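Local coordinates for peptidase M16 inactive domain family protein (Pseudomonas fluorescens, PDB 3GWB), which probably serves as the non-catalytic partner of a zinc-dependent M16 peptidase, lacking the zinc-binding motif itself, at residues A[294-297]-A[298-301]; A[393-397]-A[398-402]. All coordinates share one frame; numbering follows the deposited sequence.

Contact 1. Residues A[294-297]-A[298-301]; sequences GLTY and GVYS
With chi1 at -177°, T296 holds OG1 opposite its own backbone N, leaning forward along the chain until it meets the amide of G298. G298 N donates to T296 OG1 over 3.1 Å with an N-H...O angle of 158°, closing an ST turn that leads from helix 284-292 into strand 299-303, outermost in its sheet within this chain. Threonine suits this buried site because its hydroxyl can serve twice: it accepts from G298 and is also hydrogen-bonded to the carbonyl oxygen of Q317 on strand 311-319, so the turn is tied to the sheet it enters. V299 packs its apolar side chain on L285 and V289 of the preceding helix. Y297 turns the other way: with chi1 -72° its CG lies anti to the carbonyl carbon, and the ring leaves the turn to pack against N134 of the second subunit. It probably corresponds to the tyrosine of the R/Y pair of M16 peptidases. G298, lacking a side chain, lets the ring of Y300 fold back beside the main chain, with Y300 CE2 only 3.8 Å from G298 CA. This brings the phenol near the turn, where a water bridges the two halves. It donates to Y297 O at 3.0 Å and lies at the edge of the Y300 ring, in its plane, 2.6 Å from Y300 OH.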
# COMPACT_ATOMS: atom_id res chain seq x y z
N GLY A 294 23.80 15.63 8.37
CA GLY A 294 22.55 15.42 9.08
C GLY A 294 21.45 16.38 8.65
O GLY A 294 20.67 16.83 9.48
N LEU A 295 21.39 16.67 7.35
CA LEU A 295 20.39 17.60 6.82
C LEU A 295 19.11 16.97 6.28
O LEU A 295 18.19 17.68 5.87
CB LEU A 295 21.03 18.45 5.72
CG LEU A 295 22.05 19.48 6.20
CD1 LEU A 295 22.90 19.95 5.02
CD2 LEU A 295 21.33 20.65 6.86
N THR A 296 19.04 15.64 6.29
CA THR A 296 17.86 14.95 5.78
C THR A 296 17.86 13.48 6.16
O THR A 296 18.87 12.93 6.58
CB THR A 296 17.82 15.04 4.25
OG1 THR A 296 16.63 14.43 3.76
CG2 THR A 296 19.01 14.32 3.67
N TYR A 297 16.71 12.83 6.01
CA TYR A 297 16.62 11.41 6.31
C TYR A 297 16.64 10.62 5.02
O TYR A 297 16.88 9.42 5.02
CB TYR A 297 15.35 11.11 7.11
CG TYR A 297 15.42 11.61 8.54
CD1 TYR A 297 16.47 11.25 9.37
CD2 TYR A 297 14.45 12.48 9.04
CE1 TYR A 297 16.57 11.75 10.66
CE2 TYR A 297 14.54 12.98 10.34
CZ TYR A 297 15.61 12.61 11.14
OH TYR A 297 15.73 13.12 12.42
N GLY A 298 16.42 11.31 3.90
CA GLY A 298 16.43 10.61 2.63
C GLY A 298 16.58 11.49 1.41
O GLY A 298 15.79 12.41 1.20
N VAL A 299 17.61 11.22 0.62
CA VAL A 299 17.85 11.96 -0.61
C VAL A 299 18.10 10.88 -1.65
O VAL A 299 19.01 10.06 -1.49
CB VAL A 299 19.09 12.87 -0.53
CG1 VAL A 299 19.20 13.71 -1.80
CG2 VAL A 299 18.97 13.77 0.66
N TYR A 300 17.28 10.88 -2.69
CA TYR A 300 17.39 9.89 -3.74
C TYR A 300 17.38 10.51 -5.12
O TYR A 300 16.79 11.58 -5.33
CB TYR A 300 16.23 8.90 -3.62
CG TYR A 300 16.12 8.32 -2.23
CD1 TYR A 300 17.02 7.36 -1.79
CD2 TYR A 300 15.16 8.79 -1.34
CE1 TYR A 300 16.97 6.87 -0.49
CE2 TYR A 300 15.10 8.31 -0.03
CZ TYR A 300 16.01 7.36 0.39
OH TYR A 300 15.99 6.90 1.68
N SER A 301 18.03 9.84 -6.06
CA SER A 301 18.09 10.30 -7.44
C SER A 301 17.77 9.09 -8.31
O SER A 301 17.89 7.95 -7.86
CB SER A 301 19.49 10.82 -7.76
OG SER A 301 20.43 9.76 -7.81
O HOH W 1 14.81 7.57 3.90

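Contact 2. Residues A[393-397]-A[398-402]; sequences QELTV and EQVKA
T396 and Q399 form a capping box at the start of helix 397-407, with reciprocal bonds between side chain and backbone. T396 N donates to Q399 OE1 at 2.8 Å; the donor lies in the carbonyl plane on a lone pair, though the N-H...O angle is a bent 139°. Chi1 of -62° sets Q399 CG beside its own backbone N, on the side of the preceding residues, and the extended chain then carries OE1 to T396 N. In return Q399 N donates to T396 OG1, a bond of 3.2 Å whose exact geometry is less sure. Threonine suits the N-cap because its short side chain places a hydroxyl close to an amide that no earlier helical turn could serve. Among backbone bonds, V400 N to T396 O and K401 N to V397 O, both 3.0 Å, begin the regular helical pattern. The apolar contribution comes from L395, just before the cap: its CB meets V400 CG2 at 4.1 Å, a hydrophobic staple flanking the box. L395 also touches A268 and L271 of helix 266-277. K351 of helix 344-356 donates to the carbonyl oxygens of Q393 and L395, while V397 and V400 rest on L347 of that helix and on P342.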
# COMPACT_ATOMS: atom_id res chain seq x y z
N GLN A 393 28.50 -5.65 -14.60
CA GLN A 393 29.68 -6.12 -13.89
C GLN A 393 31.00 -5.73 -14.58
O GLN A 393 32.06 -5.78 -13.96
CB GLN A 393 29.63 -7.64 -13.72
CG GLN A 393 28.48 -8.14 -12.86
CD GLN A 393 28.49 -7.55 -11.46
OE1 GLN A 393 29.52 -7.56 -10.78
NE2 GLN A 393 27.35 -7.03 -11.03
N GLU A 394 30.94 -5.34 -15.85
CA GLU A 394 32.16 -4.99 -16.58
C GLU A 394 32.45 -3.49 -16.74
O GLU A 394 33.52 -3.12 -17.23
CB GLU A 394 32.13 -5.66 -17.95
CG GLU A 394 32.46 -7.14 -17.89
CD GLU A 394 32.27 -7.86 -19.21
OE1 GLU A 394 32.63 -7.29 -20.26
OE2 GLU A 394 31.77 -9.00 -19.19
N LEU A 395 31.52 -2.65 -16.32
CA LEU A 395 31.71 -1.20 -16.43
C LEU A 395 32.91 -0.69 -15.65
O LEU A 395 33.23 -1.20 -14.57
CB LEU A 395 30.45 -0.47 -15.96
CG LEU A 395 29.22 -0.64 -16.84
CD1 LEU A 395 28.00 -0.06 -16.15
CD2 LEU A 395 29.47 0.04 -18.19
N THR A 396 33.58 0.32 -16.20
CA THR A 396 34.74 0.92 -15.55
C THR A 396 34.35 2.32 -15.07
O THR A 396 33.35 2.89 -15.51
CB THR A 396 35.93 1.05 -16.52
OG1 THR A 396 35.55 1.85 -17.65
CG2 THR A 396 36.39 -0.31 -17.00
N VAL A 397 35.14 2.87 -14.15
CA VAL A 397 34.87 4.21 -13.63
C VAL A 397 34.81 5.22 -14.77
O VAL A 397 33.99 6.14 -14.76
CB VAL A 397 35.96 4.64 -12.63
CG1 VAL A 397 35.79 6.11 -12.28
CG2 VAL A 397 35.87 3.78 -11.38
N GLU A 398 35.67 5.03 -15.76
CA GLU A 398 35.73 5.91 -16.92
C GLU A 398 34.46 5.83 -17.76
O GLU A 398 33.94 6.85 -18.21
CB GLU A 398 36.95 5.57 -17.79
CG GLU A 398 36.85 4.24 -18.53
CD GLU A 398 38.16 3.79 -19.15
OE1 GLU A 398 38.80 4.58 -19.88
OE2 GLU A 398 38.56 2.62 -18.91
N GLN A 399 33.95 4.62 -17.96
CA GLN A 399 32.73 4.41 -18.75
C GLN A 399 31.50 4.98 -18.05
O GLN A 399 30.62 5.54 -18.69
CB GLN A 399 32.51 2.93 -19.02
CG GLN A 399 33.61 2.28 -19.84
CD GLN A 399 33.40 0.78 -19.99
OE1 GLN A 399 33.21 0.08 -19.00
NE2 GLN A 399 33.44 0.30 -21.22
N VAL A 400 31.43 4.82 -16.73
CA VAL A 400 30.31 5.35 -15.98
C VAL A 400 30.36 6.88 -16.03
O VAL A 400 29.37 7.54 -16.33
CB VAL A 400 30.33 4.87 -14.52
CG1 VAL A 400 29.28 5.61 -13.69
CG2 VAL A 400 30.09 3.36 -14.48
N LYS A 401 31.54 7.45 -15.76
CA LYS A 401 31.68 8.90 -15.79
C LYS A 401 31.31 9.47 -17.16
O LYS A 401 30.64 10.51 -17.25
CB LYS A 401 33.12 9.30 -15.44
CG LYS A 401 33.43 10.78 -15.60
CD LYS A 401 34.88 11.07 -15.25
CE LYS A 401 35.25 12.52 -15.49
NZ LYS A 401 35.27 12.89 -16.93
N ALA A 402 31.72 8.80 -18.23
CA ALA A 402 31.42 9.27 -19.57
C ALA A 402 29.92 9.24 -19.84
O ALA A 402 29.37 10.22 -20.35
CB ALA A 402 32.14 8.42 -20.60

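In the fold
Contact 1 and contact 2 follow one another along the chain without touching: their centres are 25 Å apart and their nearest atoms about 11 Å. Residues 294-301 pass from a helix into a strand outermost in its sheet within this chain, residues 393-402 from one helix into the next. Helix 266-277 links them: the backbone of S301 is hydrogen-bonded to that of G277, and L395 packs on A268 and L271. Contact 1 is mostly buried, contact 2 lies at the surface. Without the HxxEH motif of active M16 peptidases this chain can form no zinc site, but Y297 probably corresponds to the substrate-binding tyrosine lent to a zinc-bearing partner; contact 2 carries no such motif.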